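Long-range contact in Atp-dependent DNA ligase (Psychromonas sp., PDB 4D05), which joins breaks in DNA in an ATP-dependent reaction, probably by passing AMP from the enzyme to the 5' phosphate at a nick: residues Y12-E25 / I129-L143. Numbering follows the deposited sequence.
Sequences YRQDIDVTQYYVSE and IEQQKIPNTVALFDL. With AMP (adenosine monophosphate), chain H.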
loop_
_atom_site.group_PDB
_atom_site.type_symbol
_atom_site.label_atom_id
_atom_site.label_comp_id
_atom_site.label_asym_id
_atom_site.label_seq_id
_atom_site.Cartn_x
_atom_site.Cartn_y
_atom_site.Cartn_z
ATOM N N TYR A 12 8.647 -0.748 5.133
ATOM C CA TYR A 12 8.985 -1.385 6.398
ATOM C C TYR A 12 10.490 -1.694 6.499
ATOM O O TYR A 12 11.130 -2.120 5.512
ATOM C CB TYR A 12 8.177 -2.679 6.528
ATOM C CG TYR A 12 8.503 -3.468 7.752
ATOM C CD1 TYR A 12 8.017 -3.090 8.990
ATOM C CD2 TYR A 12 9.292 -4.598 7.670
ATOM C CE1 TYR A 12 8.333 -3.776 10.118
ATOM C CE2 TYR A 12 9.617 -5.303 8.781
ATOM C CZ TYR A 12 9.117 -4.897 10.011
ATOM O OH TYR A 12 9.420 -5.609 11.130
ATOM N N ARG A 13 11.045 -1.428 7.675
ATOM C CA ARG A 13 12.440 -1.733 8.025
ATOM C C ARG A 13 12.490 -2.678 9.220
ATOM O O ARG A 13 11.823 -2.436 10.215
ATOM C CB ARG A 13 13.197 -0.434 8.322
ATOM C CG ARG A 13 13.208 0.539 7.126
ATOM C CD ARG A 13 13.880 1.887 7.450
ATOM N NE ARG A 13 12.991 2.801 8.192
ATOM C CZ ARG A 13 13.093 3.080 9.486
ATOM N NH1 ARG A 13 14.063 2.530 10.226
ATOM N NH2 ARG A 13 12.229 3.925 10.050
ATOM N N GLN A 14 13.285 -3.750 9.118
ATOM C CA GLN A 14 13.347 -4.787 10.158
ATOM C C GLN A 14 13.814 -4.307 11.509
ATOM O O GLN A 14 13.433 -4.871 12.541
ATOM C CB GLN A 14 14.315 -5.924 9.757
ATOM C CG GLN A 14 13.980 -6.607 8.494
ATOM C CD GLN A 14 14.728 -7.918 8.346
ATOM O OE1 GLN A 14 15.669 -8.213 9.101
ATOM N NE2 GLN A 14 14.308 -8.717 7.377
ATOM N N ASP A 15 14.676 -3.303 11.526
ATOM C CA ASP A 15 15.351 -2.985 12.772
ATOM C C ASP A 15 14.655 -1.877 13.565
ATOM O O ASP A 15 15.269 -1.199 14.374
ATOM C CB ASP A 15 16.813 -2.634 12.520
ATOM C CG ASP A 15 16.981 -1.302 11.860
ATOM O OD1 ASP A 15 16.052 -0.882 11.132
ATOM O OD2 ASP A 15 18.040 -0.672 12.077
ATOM N N ILE A 16 13.367 -1.704 13.366
ATOM C CA ILE A 16 12.636 -0.724 14.175
ATOM C C ILE A 16 12.290 -1.293 15.555
ATOM O O ILE A 16 12.331 -2.508 15.782
ATOM C CB ILE A 16 11.336 -0.315 13.483
ATOM C CG1 ILE A 16 10.469 -1.563 13.238
ATOM C CG2 ILE A 16 11.667 0.411 12.166
ATOM C CD1 ILE A 16 9.082 -1.255 12.628
ATOM N N ASP A 17 11.918 -0.414 16.470
ATOM C CA ASP A 17 11.328 -0.848 17.723
ATOM C C ASP A 17 9.837 -0.793 17.472
ATOM O O ASP A 17 9.225 0.279 17.544
ATOM C CB ASP A 17 11.731 0.092 18.852
ATOM C CG ASP A 17 11.014 -0.195 20.156
ATOM O OD1 ASP A 17 10.146 -1.123 20.230
ATOM O OD2 ASP A 17 11.304 0.561 21.111
ATOM N N VAL A 18 9.260 -1.952 17.162
ATOM C CA VAL A 18 7.848 -2.023 16.777
ATOM C C VAL A 18 6.915 -1.464 17.845
ATOM O O VAL A 18 5.823 -1.025 17.506
ATOM C CB VAL A 18 7.416 -3.441 16.360
ATOM C CG1 VAL A 18 7.275 -4.366 17.559
ATOM C CG2 VAL A 18 6.112 -3.374 15.640
ATOM N N THR A 19 7.333 -1.446 19.115
ATOM C CA THR A 19 6.449 -0.975 20.184
ATOM C C THR A 19 6.212 0.524 20.127
ATOM O O THR A 19 5.354 1.052 20.841
ATOM C CB THR A 19 6.960 -1.345 21.598
ATOM O OG1 THR A 19 8.094 -0.534 21.935
ATOM C CG2 THR A 19 7.352 -2.849 21.618
ATOM N N GLN A 20 6.957 1.226 19.288
ATOM C CA GLN A 20 6.798 2.675 19.182
ATOM C C GLN A 20 5.829 3.051 18.079
ATOM O O GLN A 20 5.553 4.238 17.902
ATOM C CB GLN A 20 8.132 3.315 18.888
ATOM C CG GLN A 20 9.148 2.889 19.840
ATOM C CD GLN A 20 9.688 4.015 20.584
ATOM O OE1 GLN A 20 8.949 4.709 21.286
ATOM N NE2 GLN A 20 10.985 4.237 20.448
ATOM N N TYR A 21 5.309 2.060 17.352
ATOM C CA TYR A 21 4.454 2.348 16.196
ATOM C C TYR A 21 3.011 1.944 16.382
ATOM O O TYR A 21 2.711 0.851 16.870
ATOM C CB TYR A 21 4.969 1.610 14.963
ATOM C CG TYR A 21 6.302 2.096 14.557
ATOM C CD1 TYR A 21 7.438 1.673 15.234
ATOM C CD2 TYR A 21 6.446 3.005 13.530
ATOM C CE1 TYR A 21 8.663 2.142 14.898
ATOM C CE2 TYR A 21 7.681 3.477 13.186
ATOM C CZ TYR A 21 8.795 3.037 13.883
ATOM O OH TYR A 21 10.055 3.498 13.588
ATOM N N TYR A 22 2.108 2.807 15.931
ATOM C CA TYR A 22 0.721 2.431 15.793
ATOM C C TYR A 22 0.535 1.669 14.482
ATOM O O TYR A 22 0.995 2.107 13.423
ATOM C CB TYR A 22 -0.205 3.666 15.839
ATOM C CG TYR A 22 -0.406 4.112 17.280
ATOM C CD1 TYR A 22 -1.340 3.476 18.096
ATOM C CD2 TYR A 22 0.370 5.109 17.822
ATOM C CE1 TYR A 22 -1.517 3.858 19.431
ATOM C CE2 TYR A 22 0.217 5.497 19.141
ATOM C CZ TYR A 22 -0.721 4.865 19.939
ATOM O OH TYR A 22 -0.857 5.274 21.260
ATOM N N VAL A 23 -0.179 0.554 14.568
ATOM C CA VAL A 23 -0.355 -0.353 13.443
ATOM C C VAL A 23 -1.810 -0.343 13.023
ATOM O O VAL A 23 -2.704 -0.470 13.848
ATOM C CB VAL A 23 0.077 -1.787 13.828
ATOM C CG1 VAL A 23 -0.049 -2.715 12.648
ATOM C CG2 VAL A 23 1.473 -1.751 14.382
ATOM N N SER A 24 -2.031 -0.212 11.711
ATOM C CA SER A 24 -3.364 -0.157 11.160
ATOM C C SER A 24 -3.400 -0.976 9.876
ATOM O O SER A 24 -2.370 -1.313 9.306
ATOM C CB SER A 24 -3.739 1.316 10.856
ATOM O OG SER A 24 -2.847 1.863 9.902
ATOM N N GLU A 25 -4.598 -1.310 9.436
ATOM C CA GLU A 25 -4.772 -2.033 8.161
ATOM C C GLU A 25 -4.575 -1.098 6.976
ATOM O O GLU A 25 -5.172 -0.012 6.893
ATOM C CB GLU A 25 -6.167 -2.656 8.103
ATOM C CG GLU A 25 -6.372 -3.522 6.842
ATOM C CD GLU A 25 -7.666 -4.293 6.823
ATOM O OE1 GLU A 25 -8.227 -4.528 7.915
ATOM O OE2 GLU A 25 -8.127 -4.676 5.705
ATOM N N ILE A 129 -9.794 4.675 10.935
ATOM C CA ILE A 129 -9.091 3.414 10.800
ATOM C C ILE A 129 -8.545 3.039 12.183
ATOM O O ILE A 129 -7.928 3.843 12.847
ATOM C CB ILE A 129 -7.970 3.523 9.756
ATOM C CG1 ILE A 129 -8.588 3.875 8.392
ATOM C CG2 ILE A 129 -7.216 2.219 9.676
ATOM C CD1 ILE A 129 -7.595 4.120 7.279
ATOM N N GLU A 130 -8.784 1.808 12.616
ATOM C CA GLU A 130 -8.275 1.348 13.909
ATOM C C GLU A 130 -6.742 1.403 13.983
ATOM O O GLU A 130 -6.048 1.013 13.039
ATOM C CB GLU A 130 -8.771 -0.082 14.178
ATOM C CG GLU A 130 -8.357 -0.643 15.534
ATOM C CD GLU A 130 -8.678 -2.136 15.721
ATOM O OE1 GLU A 130 -9.207 -2.802 14.786
ATOM O OE2 GLU A 130 -8.391 -2.647 16.831
ATOM N N GLN A 131 -6.232 1.895 15.110
ATOM C CA GLN A 131 -4.804 2.033 15.356
ATOM C C GLN A 131 -4.494 1.241 16.626
ATOM O O GLN A 131 -5.103 1.475 17.702
ATOM C CB GLN A 131 -4.428 3.512 15.564
ATOM C CG GLN A 131 -4.715 4.468 14.355
ATOM C CD GLN A 131 -3.700 4.290 13.237
ATOM O OE1 GLN A 131 -2.651 3.674 13.425
ATOM N NE2 GLN A 131 -3.992 4.877 12.071
ATOM N N GLN A 132 -3.582 0.273 16.501
ATOM C CA GLN A 132 -3.266 -0.593 17.637
ATOM C C GLN A 132 -1.774 -0.720 17.870
ATOM O O GLN A 132 -0.968 -0.522 16.984
ATOM C CB GLN A 132 -3.897 -1.984 17.471
ATOM C CG GLN A 132 -3.453 -2.767 16.240
ATOM C CD GLN A 132 -4.293 -4.054 16.019
ATOM O OE1 GLN A 132 -4.210 -5.005 16.797
ATOM N NE2 GLN A 132 -5.092 -4.076 14.960
ATOM N N LYS A 133 -1.432 -1.091 19.098
ATOM C CA LYS A 133 -0.061 -1.416 19.438
ATOM C C LYS A 133 0.152 -2.931 19.421
ATOM O O LYS A 133 -0.694 -3.725 19.874
ATOM C CB LYS A 133 0.283 -0.869 20.839
ATOM C CG LYS A 133 0.480 0.634 20.886
ATOM C CD LYS A 133 1.679 1.046 20.059
ATOM C CE LYS A 133 2.182 2.434 20.340
ATOM N NZ LYS A 133 2.783 2.577 21.725
ATOM N N ILE A 134 1.323 -3.306 18.944
ATOM C CA ILE A 134 1.707 -4.710 18.763
ATOM C C ILE A 134 3.011 -4.934 19.513
ATOM O O ILE A 134 3.914 -4.086 19.467
ATOM C CB ILE A 134 1.872 -5.002 17.240
ATOM C CG1 ILE A 134 0.543 -4.847 16.486
ATOM C CG2 ILE A 134 2.403 -6.382 16.975
ATOM C CD1 ILE A 134 -0.519 -5.860 16.872
ATOM N N PRO A 135 3.134 -6.061 20.226
ATOM C CA PRO A 135 4.266 -6.150 21.161
ATOM C C PRO A 135 5.623 -6.525 20.562
ATOM O O PRO A 135 6.664 -6.238 21.187
ATOM C CB PRO A 135 3.824 -7.244 22.142
ATOM C CG PRO A 135 2.861 -8.073 21.355
ATOM C CD PRO A 135 2.105 -7.060 20.527
ATOM N N ASN A 136 5.646 -7.171 19.398
ATOM C CA ASN A 136 6.907 -7.646 18.839
ATOM C C ASN A 136 6.715 -8.019 17.390
ATOM O O ASN A 136 5.591 -8.102 16.912
ATOM C CB ASN A 136 7.499 -8.838 19.623
ATOM C CG ASN A 136 6.481 -9.924 19.874
ATOM O OD1 ASN A 136 5.986 -10.565 18.955
ATOM N ND2 ASN A 136 6.138 -10.117 21.152
ATOM N N THR A 137 7.811 -8.249 16.688
ATOM C CA THR A 137 7.752 -8.510 15.245
ATOM C C THR A 137 7.055 -9.826 14.886
ATOM O O THR A 137 6.298 -9.907 13.895
ATOM C CB THR A 137 9.136 -8.537 14.672
ATOM O OG1 THR A 137 9.745 -7.263 14.900
ATOM C CG2 THR A 137 9.059 -8.823 13.141
ATOM N N VAL A 138 7.271 -10.870 15.680
ATOM C CA VAL A 138 6.550 -12.098 15.428
ATOM C C VAL A 138 5.032 -11.856 15.449
ATOM O O VAL A 138 4.281 -12.332 14.582
ATOM C CB VAL A 138 6.953 -13.208 16.420
ATOM C CG1 VAL A 138 6.009 -14.380 16.271
ATOM C CG2 VAL A 138 8.394 -13.612 16.150
ATOM N N ALA A 139 4.559 -11.106 16.436
ATOM C CA ALA A 139 3.147 -10.800 16.518
ATOM C C ALA A 139 2.659 -9.924 15.345
ATOM O O ALA A 139 1.561 -10.089 14.836
ATOM C CB ALA A 139 2.858 -10.123 17.846
ATOM N N LEU A 140 3.528 -9.051 14.889
ATOM C CA LEU A 140 3.224 -8.167 13.779
ATOM C C LEU A 140 3.023 -8.988 12.488
ATOM O O LEU A 140 2.072 -8.762 11.711
ATOM C CB LEU A 140 4.369 -7.179 13.609
ATOM C CG LEU A 140 4.197 -6.186 12.468
ATOM C CD1 LEU A 140 3.074 -5.212 12.771
ATOM C CD2 LEU A 140 5.530 -5.469 12.165
ATOM N N PHE A 141 3.900 -9.970 12.271
ATOM C CA PHE A 141 3.836 -10.772 11.047
ATOM C C PHE A 141 2.672 -11.762 11.142
ATOM O O PHE A 141 2.088 -12.157 10.141
ATOM C CB PHE A 141 5.155 -11.522 10.827
ATOM C CG PHE A 141 6.273 -10.708 10.227
ATOM C CD1 PHE A 141 6.237 -9.335 10.160
ATOM C CD2 PHE A 141 7.386 -11.370 9.678
ATOM C CE1 PHE A 141 7.273 -8.613 9.583
ATOM C CE2 PHE A 141 8.437 -10.646 9.113
ATOM C CZ PHE A 141 8.357 -9.247 9.077
ATOM N N ASP A 142 2.314 -12.172 12.352
ATOM C CA ASP A 142 1.111 -12.985 12.517
ATOM C C ASP A 142 -0.127 -12.157 12.145
ATOM O O ASP A 142 -1.022 -12.651 11.450
ATOM C CB ASP A 142 1.004 -13.516 13.978
ATOM C CG ASP A 142 0.165 -14.797 14.112
ATOM O OD1 ASP A 142 0.146 -15.635 13.198
ATOM O OD2 ASP A 142 -0.460 -14.970 15.189
ATOM N N LEU A 143 -0.185 -10.922 12.642
ATOM C CA LEU A 143 -1.271 -9.996 12.301
ATOM C C LEU A 143 -1.335 -9.764 10.788
ATOM O O LEU A 143 -2.419 -9.785 10.213
ATOM C CB LEU A 143 -1.118 -8.671 13.036
ATOM C CG LEU A 143 -2.118 -7.598 12.636
ATOM C CD1 LEU A 143 -3.551 -8.020 12.870
ATOM C CD2 LEU A 143 -1.789 -6.349 13.392
HETATM P P AMP H . -0.042 0.903 -0.996
HETATM O O1P AMP H . 1.388 0.673 -1.394
HETATM O O2P AMP H . -1.212 0.919 -1.963
HETATM O "O5'" AMP H . -0.048 2.188 -0.065
HETATM C "C5'" AMP H . -1.298 2.465 0.525
HETATM C "C4'" AMP H . -1.540 3.931 0.336
HETATM O "O4'" AMP H . -2.752 4.328 0.941
HETATM C "C3'" AMP H . -0.419 4.653 1.003
HETATM O "O3'" AMP H . -0.055 5.682 0.069
HETATM C "C2'" AMP H . -1.029 5.218 2.253
HETATM O "O2'" AMP H . -0.393 6.499 2.273
HETATM C "C1'" AMP H . -2.576 5.130 2.094
HETATM N N9 AMP H . -3.198 4.307 3.187
HETATM C C8 AMP H . -4.073 3.264 3.126
HETATM N N7 AMP H . -4.371 2.755 4.347
HETATM C C5 AMP H . -3.703 3.543 5.220
HETATM C C6 AMP H . -3.518 3.548 6.674
HETATM N N6 AMP H . -4.164 2.646 7.428
HETATM N N1 AMP H . -2.737 4.513 7.173
HETATM C C2 AMP H . -2.052 5.384 6.420
HETATM N N3 AMP H . -2.147 5.436 5.103
HETATM C C4 AMP H . -2.943 4.544 4.464
HETATM O O HOH W 1 9.227 -5.089 13.585
HETATM O O HOH W 2 3.133 -1.433 17.912
HETATM O O HOH W 3 -0.857 3.110 11.480
HETATM O O HOH W 4 -6.785 -0.913 11.277
#
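Val23 and Gln132 form a single antiparallel bridge, a hydrogen-bonded pair, where the loop leading into helix 137-149 runs along strand 21-26, an edge strand of one mixed sheet of the adenylation domain. Val23 N reaches Gln132 O at 2.8 Å, and Gln132 N returns a bond to Val23 O. On one side of the bridge, Lys133 lays CE over the centre of one face of the Tyr22 ring, a CH-pi contact 3.8 Å from the centroid. Bends at chi2 (-64°) and chi4 (67°) carry its NZ past the ring to Thr19 O, 3.1 Å away and nearly in line with the C=O bond; Gln160 is a second partner. An alanine in place of Tyr22 would probably leave the Lys133 chain without the face it lies on and Glu108 without its hydroxyl partner. On the Val23 side-chain face, Val23 CG2 meets Ile134 CG1, Val23 CG1 lies 4.0 Å from Leu140 CD1, and Leu140 CD2 meets Tyr12 CE1. At the pocket end Ser24 CB rests on Ile129 CG2, and Ser24 OG and Glu25 O both accept from AMP N6, so the bridged strand also reads the adenine amino group. The strand's other edge pairs with 154-159, Leu140 packs against Leu155 and Leu175, and Tyr22 and Gln131 both touch helix 107-121.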